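Protein ACDH-11, isoform b (PDB 4Y9J) belongs to the acyl-CoA dehydrogenase family and binds flavin-adenine dinucleotide in a four-chain assembly of largely helical subunits. Local coordinates at residues I568-W572 / E573-S577; A528-I531 / A532-S536; V65-L68 / G69-E73; K102-C105 / A106-V110. One frame throughout, in Å; residues are numbered along the deposited sequence.

How the contacts relate
Contacts 1 and 2 lie in the C-terminal part of the chain and touch each other, I568 and D569 resting on T530 and R533. Contacts 3 and 4 sit across the chain's centre from them, on helices 44-74 and 96-107, which meet through L68 and I104. Contact 2 is the buried one, in mid-helix, where small and branched apolar residues prevail. Contacts 3 and 4 are partly buried: one is a continuing helix with a polar flank, the other a helix end whose K102, E107 and E108 pair with opposite charges outside it. Contact 1, a partly buried loop with E573 exposed, relies on aromatic rings and an arginine that reaches the second subunit.

Contact 1 of 4, residues I568-W572 / E573-S577; sequences IDLRW and EWFAS
R571 sets its CG anti to its own carbonyl carbon (chi1 -45°) and then runs extended to NE, which lays CG, CD and NE along the W574 indole. W574 takes the same first torsion, chi1 -55°, which brings the ring back alongside residues 569-571. R571 CG stands 3.7 Å from the centroid of the W574 six-membered ring, a CH-pi contact over the face. The guanidinium is nearly parallel to that ring, its plane turned by 22°, with NE 3.5 Å from W574 CZ2. A long side chain with a flat end suits this place, since it gives the indole both methylenes and a platform. E573 OE2 lies near the guanidinium plane, at its edge, touching R571 CD (3.3 Å) and staying 4.4 Å from R571 NH1, beyond a salt bridge; NH1 bonds instead to the carbonyl of C563 of the second subunit. D569 OD1 approaches the indole edge at W574 CH2, 3.4 Å away. On the other flank, W572 CZ3 lies over one face of the F575 ring, toward its rim, the two rings set obliquely, and L570 CD1 is 3.6 Å from F575 CE1. Backbone bonds W574 N to R571 O (3.0 Å) and F575 N to W572 O close the turn. The loop joins helix 552-563 to helix 577-587; L570 and F575 sink toward helix 486-512, while L570 and W574 also pack on helix 524-545 and V523 before it.

Contact 2 of 4, residues A528-I531 / A532-S536; sequences AFTI and ARIYS
The guanidinium of R533 has F529 CB over one face, with R533 NH1 3.8 Å from it, and the carbonyl oxygen of F529 lies over the same face. The phenyl ring of F529 stands almost perpendicular to this group, at 86°, and receives R533 NH1 near its edge rather than over its pi cloud. A bend at chi3 (-63°) folds the arginine back along the helix and brings R533 NH2 to T530 OG1, a weak bond of 3.3 Å. Both polar ends have stronger partners outside: T530 OG1 is held by the carbonyl of H526, one turn earlier, and R533 NE by that of L567. All of this happens in the middle of helix 524-545, at a buried part of it in the C-terminal domain-like region, where the i to i+4 ladder includes I534 N to T530 O at 3.0 Å. Side by side with T530, I534 points the same way, and its CD1 meets T530 CG2 at 3.6 Å. Beta-branched residues thus supply methyls to an apolar flank, with I531 and I534 both packing on F470. The small A532 lets helix 389-419 come close at V401 and Y405. S536 OG bonds to A532 O at 2.9 Å, on the face of that carbonyl opposite S536 N, and has a weak second bond to the carbonyl of G367; Y535 sends its hydroxyl away from this turn to a hydrogen bond with E374 of helix 352-383.

Contact 3 of 4, residues V65-L68 / G69-E73; sequences VEHL and GRQAE
Q71 bends back over the imidazole of H67, one turn earlier on the same helix, and its side chain can be traced atom by atom. CB lies against backbone carbonyl oxygens, with Q71 CB 3.5 Å from L68 O and a little farther from that of H67. CG then lies over the imidazole: Q71 CG is 3.9 Å from the ring centroid, a CH-pi contact displaced toward the ring's rim near H67 NE2. The bend at chi2 (-53°) turns the chain along the ring instead of away from it, and Q71 CD follows, 3.9 Å from H67 CE1. At the tip, Q71 NE2 comes to 3.5 Å from H67 CE1, with amide and imidazole planes only 25° apart. The amide thus follows the ring at a small angle, but the attraction rests on the CH-pi contact of CG, and no hydrogen bond joins the two. Both residue types suit a flank near solvent, glutamine giving a methylene and histidine the ring face it rests on. H67 contributes by standing its CG anti to the backbone N (chi1 166°), which leans the ring toward the next turn.

Along the backbone the helix is regular, with Q71 N bonded to H67 O at 2.9 Å and G69 N to V65 O. L68 is buried against E97, K100 and I104 of helix 96-107, whereas H67 and Q71 lie on the more exposed flank. E66 and E73 spend their charges within the protein, on R329 and S138 and on R437, as in a helix of the N-terminal bundle of an acyl-CoA dehydrogenase fold.

Contact 4 of 4, residues K102-C105 / A106-V110; sequences KQIC and AEEGV
The carbonyl oxygen of I104 takes the shortest sound bond of the contact, from E108 N at 2.8 Å, with the donor nearly in line with the carbonyl. The side chain of E108 also crowds this oxygen: E108 CB and CG each come within 3.2 Å of I104 O. I104 and E108 lie alongside one another, pointing the same way, and I104 CG2 touches E108 CG at 3.9 Å. The glutamate therefore gives its CG methylene to the isoleucine, while a bend at chi2 (-78°) turns the carboxylate aside to salt bridges with K131 and R60. E107 reaches R60 as well, so one arginine of helix 44-74 ties two successive acids.

Helix 96-107 finishes here in a Schellman motif. G109 has a positive phi of 64°, a conformation easiest for a residue without a side chain, and it turns the chain out of the helix so that V110 N comes back to C105 O at 3.0 Å. G109 N bonds to A106 O within the same turn. Valine suits the position after glycine, for its CB faces back toward the last turn, 4.3 Å from C105 CB; V110 and C105 both pack on M146 of helix 143-158. C105 and A106 are small enough to sit buried beside V142 and A183.

The chemistry is thus divided by location: carbonyls at the helix end are met by returning backbone N-H groups and apolar carbons fill the inward side, while the two acids near the C-terminal end, where the helix dipole would disfavour them, probably gain their stability from the basic residues that pair with them.

Contact 1 of 4, residues I568-W572 / E573-S577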
loop_
_atom_site.group_PDB
_atom_site.type_symbol
_atom_site.label_atom_id
_atom_site.label_comp_id
_atom_site.label_asym_id
_atom_site.label_seq_id
_atom_site.Cartn_x
_atom_site.Cartn_y
_atom_site.Cartn_z
ATOM N N ILE B 568 36.096 31.161 15.873
ATOM C CA ILE B 568 37.040 30.568 14.951
ATOM C C ILE B 568 37.515 29.226 15.531
ATOM O O ILE B 568 37.782 29.144 16.684
ATOM C CB ILE B 568 38.195 31.516 14.624
ATOM C CG1 ILE B 568 39.178 30.850 13.670
ATOM C CG2 ILE B 568 38.901 32.046 15.885
ATOM C CD1 ILE B 568 40.306 31.756 13.200
ATOM N N ASP B 569 37.568 28.195 14.694
ATOM C CA ASP B 569 38.098 26.891 15.064
ATOM C C ASP B 569 38.934 26.420 13.866
ATOM O O ASP B 569 38.438 25.760 12.952
ATOM C CB ASP B 569 36.971 25.921 15.384
ATOM C CG ASP B 569 37.458 24.633 16.032
ATOM O OD1 ASP B 569 38.625 24.462 16.406
ATOM O OD2 ASP B 569 36.630 23.763 16.124
ATOM N N LEU B 570 40.203 26.808 13.885
ATOM C CA LEU B 570 41.083 26.670 12.742
ATOM C C LEU B 570 42.512 26.913 13.208
ATOM O O LEU B 570 42.812 27.946 13.834
ATOM C CB LEU B 570 40.656 27.667 11.679
ATOM C CG LEU B 570 41.433 27.734 10.374
ATOM C CD1 LEU B 570 41.350 26.446 9.580
ATOM C CD2 LEU B 570 40.937 28.932 9.547
ATOM N N ARG B 571 43.393 25.965 12.930
ATOM C CA ARG B 571 44.757 26.077 13.343
ATOM C C ARG B 571 45.641 25.898 12.171
ATOM O O ARG B 571 45.310 25.197 11.248
ATOM C CB ARG B 571 45.127 25.015 14.368
ATOM C CG ARG B 571 44.090 24.831 15.451
ATOM C CD ARG B 571 44.633 24.099 16.672
ATOM N NE ARG B 571 43.517 23.896 17.570
ATOM C CZ ARG B 571 43.498 23.092 18.633
ATOM N NH1 ARG B 571 44.543 22.380 18.956
ATOM N NH2 ARG B 571 42.375 22.980 19.340
ATOM N N TRP B 572 46.806 26.502 12.268
ATOM C CA TRP B 572 47.746 26.499 11.187
ATOM C C TRP B 572 48.145 25.084 10.814
ATOM O O TRP B 572 48.173 24.750 9.651
ATOM C CB TRP B 572 48.956 27.382 11.522
ATOM C CG TRP B 572 49.978 27.292 10.501
ATOM C CD1 TRP B 572 51.255 26.920 10.681
ATOM C CD2 TRP B 572 49.834 27.573 9.099
ATOM N NE1 TRP B 572 51.928 26.936 9.497
ATOM C CE2 TRP B 572 51.075 27.321 8.501
ATOM C CE3 TRP B 572 48.787 28.016 8.301
ATOM C CZ2 TRP B 572 51.305 27.494 7.129
ATOM C CZ3 TRP B 572 49.012 28.177 6.922
ATOM C CH2 TRP B 572 50.264 27.901 6.360
ATOM N N GLU B 573 48.422 24.222 11.801
ATOM C CA GLU B 573 48.809 22.848 11.480
ATOM C C GLU B 573 47.779 22.040 10.719
ATOM O O GLU B 573 48.127 21.071 10.028
ATOM C CB GLU B 573 49.282 22.080 12.728
ATOM C CG GLU B 573 48.221 21.923 13.784
ATOM C CD GLU B 573 48.188 23.069 14.765
ATOM O OE1 GLU B 573 48.714 24.172 14.445
ATOM O OE2 GLU B 573 47.593 22.852 15.851
ATOM N N TRP B 574 46.504 22.452 10.751
ATOM C CA TRP B 574 45.524 21.755 9.940
ATOM C C TRP B 574 45.693 21.953 8.433
ATOM O O TRP B 574 45.134 21.199 7.604
ATOM C CB TRP B 574 44.089 22.061 10.409
ATOM C CG TRP B 574 43.867 21.771 11.886
ATOM C CD1 TRP B 574 44.675 21.045 12.684
ATOM C CD2 TRP B 574 42.755 22.182 12.710
ATOM N NE1 TRP B 574 44.164 20.976 13.962
ATOM C CE2 TRP B 574 42.967 21.627 14.000
ATOM C CE3 TRP B 574 41.553 22.900 12.469
ATOM C CZ2 TRP B 574 42.096 21.840 15.063
ATOM C CZ3 TRP B 574 40.669 23.098 13.538
ATOM C CH2 TRP B 574 40.957 22.568 14.826
ATOM N N PHE B 575 46.412 22.997 8.057
ATOM C CA PHE B 575 46.683 23.279 6.655
ATOM C C PHE B 575 47.784 22.372 6.060
ATOM O O PHE B 575 47.966 22.315 4.835
ATOM C CB PHE B 575 47.162 24.749 6.508
ATOM C CG PHE B 575 46.063 25.802 6.657
ATOM C CD1 PHE B 575 45.550 26.136 7.903
ATOM C CD2 PHE B 575 45.615 26.530 5.556
ATOM C CE1 PHE B 575 44.584 27.126 8.036
ATOM C CE2 PHE B 575 44.641 27.514 5.690
ATOM C CZ PHE B 575 44.145 27.830 6.928
ATOM N N ALA B 576 48.557 21.697 6.895
ATOM C CA ALA B 576 49.770 21.073 6.407
ATOM C C ALA B 576 49.467 19.830 5.605
ATOM O O ALA B 576 48.560 19.117 5.910
ATOM C CB ALA B 576 50.698 20.759 7.561
ATOM N N SER B 577 50.227 19.602 4.545
ATOM C CA SER B 577 50.056 18.438 3.686
ATOM C C SER B 577 50.353 17.135 4.420
ATOM O O SER B 577 49.744 16.102 4.134
ATOM C CB SER B 577 50.952 18.536 2.449
ATOM O OG SER B 577 50.373 19.412 1.482
#

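Contact 2 of 4, residues A528-I531 / A532-S536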
loop_
_atom_site.group_PDB
_atom_site.type_symbol
_atom_site.label_atom_id
_atom_site.label_comp_id
_atom_site.label_asym_id
_atom_site.label_seq_id
_atom_site.Cartn_x
_atom_site.Cartn_y
_atom_site.Cartn_z
ATOM N N ALA B 528 34.978 28.289 6.007
ATOM C CA ALA B 528 33.616 28.700 5.766
ATOM C C ALA B 528 32.812 28.916 7.056
ATOM O O ALA B 528 32.092 29.909 7.176
ATOM C CB ALA B 528 32.911 27.765 4.791
ATOM N N PHE B 529 32.930 27.996 8.021
ATOM C CA PHE B 529 32.218 28.118 9.288
ATOM C C PHE B 529 32.691 29.351 10.113
ATOM O O PHE B 529 31.917 29.967 10.833
ATOM C CB PHE B 529 32.477 26.872 10.121
ATOM C CG PHE B 529 31.557 25.692 9.863
ATOM C CD1 PHE B 529 30.976 25.439 8.651
ATOM C CD2 PHE B 529 31.390 24.717 10.888
ATOM C CE1 PHE B 529 30.099 24.359 8.447
ATOM C CE2 PHE B 529 30.551 23.606 10.666
ATOM C CZ PHE B 529 29.904 23.437 9.451
ATOM N N THR B 530 33.987 29.642 10.079
ATOM C CA THR B 530 34.515 30.800 10.801
ATOM C C THR B 530 33.929 32.079 10.244
ATOM O O THR B 530 33.562 32.958 10.989
ATOM C CB THR B 530 36.031 30.834 10.750
ATOM O OG1 THR B 530 36.530 29.620 11.315
ATOM C CG2 THR B 530 36.555 32.033 11.513
ATOM N N ILE B 531 33.841 32.154 8.921
ATOM C CA ILE B 531 33.200 33.287 8.261
ATOM C C ILE B 531 31.734 33.416 8.747
ATOM O O ILE B 531 31.278 34.539 9.207
ATOM C CB ILE B 531 33.318 33.182 6.734
ATOM C CG1 ILE B 531 34.775 33.350 6.350
ATOM C CG2 ILE B 531 32.472 34.284 6.044
ATOM C CD1 ILE B 531 35.125 33.063 4.909
ATOM N N ALA B 532 31.027 32.302 8.714
ATOM C CA ALA B 532 29.633 32.316 9.097
ATOM C C ALA B 532 29.492 32.853 10.497
ATOM O O ALA B 532 28.685 33.696 10.745
ATOM C CB ALA B 532 29.027 30.924 9.006
ATOM N N ARG B 533 30.318 32.383 11.432
ATOM C CA ARG B 533 30.154 32.761 12.830
ATOM C C ARG B 533 30.568 34.206 13.105
ATOM O O ARG B 533 29.973 34.858 13.951
ATOM C CB ARG B 533 30.937 31.821 13.713
ATOM C CG ARG B 533 30.372 30.407 13.656
ATOM C CD ARG B 533 31.106 29.372 14.482
ATOM N NE ARG B 533 32.503 29.167 14.049
ATOM C CZ ARG B 533 33.136 28.002 13.801
ATOM N NH1 ARG B 533 32.475 26.802 13.941
ATOM N NH2 ARG B 533 34.463 28.069 13.432
ATOM N N ILE B 534 31.645 34.659 12.473
ATOM C CA ILE B 534 32.094 36.039 12.594
ATOM C C ILE B 534 30.995 36.973 12.097
ATOM O O ILE B 534 30.657 37.979 12.751
ATOM C CB ILE B 534 33.433 36.277 11.828
ATOM C CG1 ILE B 534 34.569 35.573 12.611
ATOM C CG2 ILE B 534 33.747 37.789 11.675
ATOM C CD1 ILE B 534 35.903 35.540 11.903
ATOM N N TYR B 535 30.500 36.669 10.914
ATOM C CA TYR B 535 29.512 37.528 10.261
ATOM C C TYR B 535 28.240 37.534 11.110
ATOM O O TYR B 535 27.674 38.611 11.392
ATOM C CB TYR B 535 29.258 37.011 8.833
ATOM C CG TYR B 535 28.852 38.043 7.812
ATOM C CD1 TYR B 535 28.171 39.205 8.168
ATOM C CD2 TYR B 535 29.093 37.803 6.442
ATOM C CE1 TYR B 535 27.809 40.161 7.179
ATOM C CE2 TYR B 535 28.728 38.722 5.457
ATOM C CZ TYR B 535 28.048 39.854 5.807
ATOM O OH TYR B 535 27.669 40.699 4.813
ATOM N N SER B 536 27.827 36.354 11.575
ATOM C CA SER B 536 26.569 36.207 12.328
ATOM C C SER B 536 26.697 36.938 13.685
ATOM O O SER B 536 25.767 37.648 14.145
ATOM C CB SER B 536 26.182 34.738 12.534
ATOM O OG SER B 536 25.857 34.102 11.306
#

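Contact 3 of 4, residues V65-L68 / G69-E73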
loop_
_atom_site.group_PDB
_atom_site.type_symbol
_atom_site.label_atom_id
_atom_site.label_comp_id
_atom_site.label_asym_id
_atom_site.label_seq_id
_atom_site.Cartn_x
_atom_site.Cartn_y
_atom_site.Cartn_z
ATOM N N VAL B 65 -2.631 26.481 5.268
ATOM C CA VAL B 65 -1.480 25.958 4.554
ATOM C C VAL B 65 -0.922 24.769 5.294
ATOM O O VAL B 65 -0.595 23.776 4.667
ATOM C CB VAL B 65 -0.352 27.013 4.338
ATOM C CG1 VAL B 65 0.772 26.426 3.537
ATOM C CG2 VAL B 65 -0.914 28.258 3.625
ATOM N N GLU B 66 -0.746 24.877 6.617
ATOM C CA GLU B 66 -0.218 23.743 7.373
ATOM C C GLU B 66 -0.936 22.381 7.025
ATOM O O GLU B 66 -0.279 21.371 6.873
ATOM C CB GLU B 66 -0.258 24.094 8.857
ATOM C CG GLU B 66 0.118 22.981 9.787
ATOM C CD GLU B 66 1.609 22.655 9.837
ATOM O OE1 GLU B 66 2.460 23.186 9.080
ATOM O OE2 GLU B 66 1.939 21.799 10.658
ATOM N N HIS B 67 -2.261 22.392 6.973
ATOM C CA HIS B 67 -3.068 21.169 6.748
ATOM C C HIS B 67 -2.821 20.707 5.366
ATOM O O HIS B 67 -2.589 19.546 5.153
ATOM C CB HIS B 67 -4.561 21.449 6.926
ATOM C CG HIS B 67 -5.471 20.356 6.390
ATOM N ND1 HIS B 67 -5.704 19.172 7.075
ATOM C CD2 HIS B 67 -6.222 20.278 5.255
ATOM C CE1 HIS B 67 -6.538 18.409 6.384
ATOM N NE2 HIS B 67 -6.869 19.055 5.282
ATOM N N LEU B 68 -2.767 21.658 4.416
ATOM C CA LEU B 68 -2.464 21.286 3.027
ATOM C C LEU B 68 -1.131 20.609 2.888
ATOM O O LEU B 68 -1.005 19.540 2.220
ATOM C CB LEU B 68 -2.484 22.477 2.058
ATOM C CG LEU B 68 -3.795 23.187 1.850
ATOM C CD1 LEU B 68 -3.663 24.464 1.001
ATOM C CD2 LEU B 68 -4.853 22.272 1.275
ATOM N N GLY B 69 -0.094 21.216 3.513
ATOM C CA GLY B 69 1.266 20.607 3.470
ATOM C C GLY B 69 1.325 19.214 4.083
ATOM O O GLY B 69 1.959 18.306 3.565
ATOM N N ARG B 70 0.604 19.043 5.175
ATOM C CA ARG B 70 0.434 17.702 5.788
ATOM C C ARG B 70 -0.207 16.700 4.890
ATOM O O ARG B 70 0.345 15.593 4.692
ATOM C CB ARG B 70 -0.231 17.796 7.129
ATOM C CG ARG B 70 -0.456 16.454 7.824
ATOM C CD ARG B 70 0.889 15.794 8.102
ATOM N NE ARG B 70 0.693 14.591 8.921
ATOM C CZ ARG B 70 1.607 13.639 9.086
ATOM N NH1 ARG B 70 2.804 13.755 8.543
ATOM N NH2 ARG B 70 1.302 12.585 9.868
ATOM N N GLN B 71 -1.291 17.077 4.237
ATOM C CA GLN B 71 -1.905 16.217 3.237
ATOM C C GLN B 71 -1.018 15.778 2.105
ATOM O O GLN B 71 -1.103 14.642 1.664
ATOM C CB GLN B 71 -3.187 16.811 2.700
ATOM C CG GLN B 71 -4.296 16.953 3.710
ATOM C CD GLN B 71 -4.633 15.626 4.472
ATOM O OE1 GLN B 71 -4.993 14.672 3.885
ATOM N NE2 GLN B 71 -4.482 15.627 5.753
ATOM N N ALA B 72 -0.118 16.682 1.654
ATOM C CA ALA B 72 0.796 16.373 0.564
ATOM C C ALA B 72 1.823 15.327 0.958
ATOM O O ALA B 72 2.330 14.605 0.101
ATOM C CB ALA B 72 1.497 17.649 0.076
ATOM N N GLU B 73 2.069 15.182 2.229
ATOM C CA GLU B 73 2.892 14.088 2.716
ATOM C C GLU B 73 2.103 12.761 2.854
ATOM O O GLU B 73 2.689 11.664 2.763
ATOM C CB GLU B 73 3.515 14.503 4.045
ATOM C CG GLU B 73 4.257 13.448 4.849
ATOM C CD GLU B 73 5.655 13.168 4.346
ATOM O OE1 GLU B 73 6.100 13.856 3.404
ATOM O OE2 GLU B 73 6.321 12.187 4.870
#

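Contact 4 of 4, residues K102-C105 / A106-V110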
loop_
_atom_site.group_PDB
_atom_site.type_symbol
_atom_site.label_atom_id
_atom_site.label_comp_id
_atom_site.label_asym_id
_atom_site.label_seq_id
_atom_site.Cartn_x
_atom_site.Cartn_y
_atom_site.Cartn_z
ATOM N N LYS B 102 0.533 25.322 -4.754
ATOM C CA LYS B 102 1.107 26.106 -5.855
ATOM C C LYS B 102 0.256 27.310 -6.202
ATOM O O LYS B 102 0.746 28.384 -6.509
ATOM C CB LYS B 102 1.295 25.229 -7.084
ATOM C CG LYS B 102 2.401 24.195 -6.881
ATOM C CD LYS B 102 2.380 23.150 -7.990
ATOM C CE LYS B 102 2.821 23.602 -9.343
ATOM N NZ LYS B 102 2.522 22.636 -10.454
ATOM N N GLN B 103 -1.039 27.116 -6.213
ATOM C CA GLN B 103 -1.952 28.204 -6.433
ATOM C C GLN B 103 -1.878 29.297 -5.406
ATOM O O GLN B 103 -1.930 30.492 -5.758
ATOM C CB GLN B 103 -3.392 27.711 -6.598
ATOM C CG GLN B 103 -3.497 26.715 -7.733
ATOM C CD GLN B 103 -4.814 25.899 -7.722
ATOM O OE1 GLN B 103 -5.658 26.025 -6.830
ATOM N NE2 GLN B 103 -4.956 25.035 -8.706
ATOM N N ILE B 104 -1.811 28.908 -4.163
ATOM C CA ILE B 104 -1.641 29.831 -3.058
ATOM C C ILE B 104 -0.329 30.645 -3.193
ATOM O O ILE B 104 -0.341 31.874 -2.971
ATOM C CB ILE B 104 -1.715 29.116 -1.716
ATOM C CG1 ILE B 104 -3.162 28.631 -1.450
ATOM C CG2 ILE B 104 -1.247 30.038 -0.599
ATOM C CD1 ILE B 104 -3.258 27.700 -0.245
ATOM N N CYS B 105 0.747 29.976 -3.596
ATOM C CA CYS B 105 2.018 30.658 -3.871
ATOM C C CYS B 105 1.893 31.769 -4.906
ATOM O O CYS B 105 2.463 32.873 -4.740
ATOM C CB CYS B 105 3.069 29.657 -4.307
ATOM S SG CYS B 105 3.651 28.712 -2.902
ATOM N N ALA B 106 1.154 31.492 -5.984
ATOM C CA ALA B 106 0.850 32.507 -6.975
ATOM C C ALA B 106 0.035 33.656 -6.368
ATOM O O ALA B 106 0.449 34.824 -6.467
ATOM C CB ALA B 106 0.039 31.942 -8.128
ATOM N N GLU B 107 -1.114 33.324 -5.785
ATOM C CA GLU B 107 -2.049 34.311 -5.212
ATOM C C GLU B 107 -1.288 35.232 -4.213
ATOM O O GLU B 107 -1.499 36.459 -4.185
ATOM C CB GLU B 107 -3.145 33.594 -4.382
ATOM C CG GLU B 107 -4.509 33.440 -4.987
ATOM C CD GLU B 107 -5.409 32.444 -4.222
ATOM O OE1 GLU B 107 -5.100 31.974 -3.097
ATOM O OE2 GLU B 107 -6.472 32.099 -4.760
ATOM N N GLU B 108 -0.481 34.607 -3.385
ATOM C CA GLU B 108 0.303 35.271 -2.318
ATOM C C GLU B 108 1.590 35.975 -2.786
ATOM O O GLU B 108 2.280 36.625 -1.979
ATOM C CB GLU B 108 0.645 34.289 -1.182
ATOM C CG GLU B 108 -0.619 33.841 -0.446
ATOM C CD GLU B 108 -1.166 34.832 0.539
ATOM O OE1 GLU B 108 -0.562 35.926 0.718
ATOM O OE2 GLU B 108 -2.236 34.559 1.099
ATOM N N GLY B 109 1.927 35.807 -4.055
ATOM C CA GLY B 109 3.102 36.454 -4.649
ATOM C C GLY B 109 4.384 36.002 -4.047
ATOM O O GLY B 109 5.323 36.738 -4.009
ATOM N N VAL B 110 4.478 34.723 -3.634
ATOM C CA VAL B 110 5.705 34.236 -3.121
ATOM C C VAL B 110 6.887 34.409 -4.086
ATOM O O VAL B 110 8.022 34.584 -3.636
ATOM C CB VAL B 110 5.516 32.751 -2.723
ATOM C CG1 VAL B 110 6.815 32.085 -2.606
ATOM C CG2 VAL B 110 4.655 32.689 -1.482
#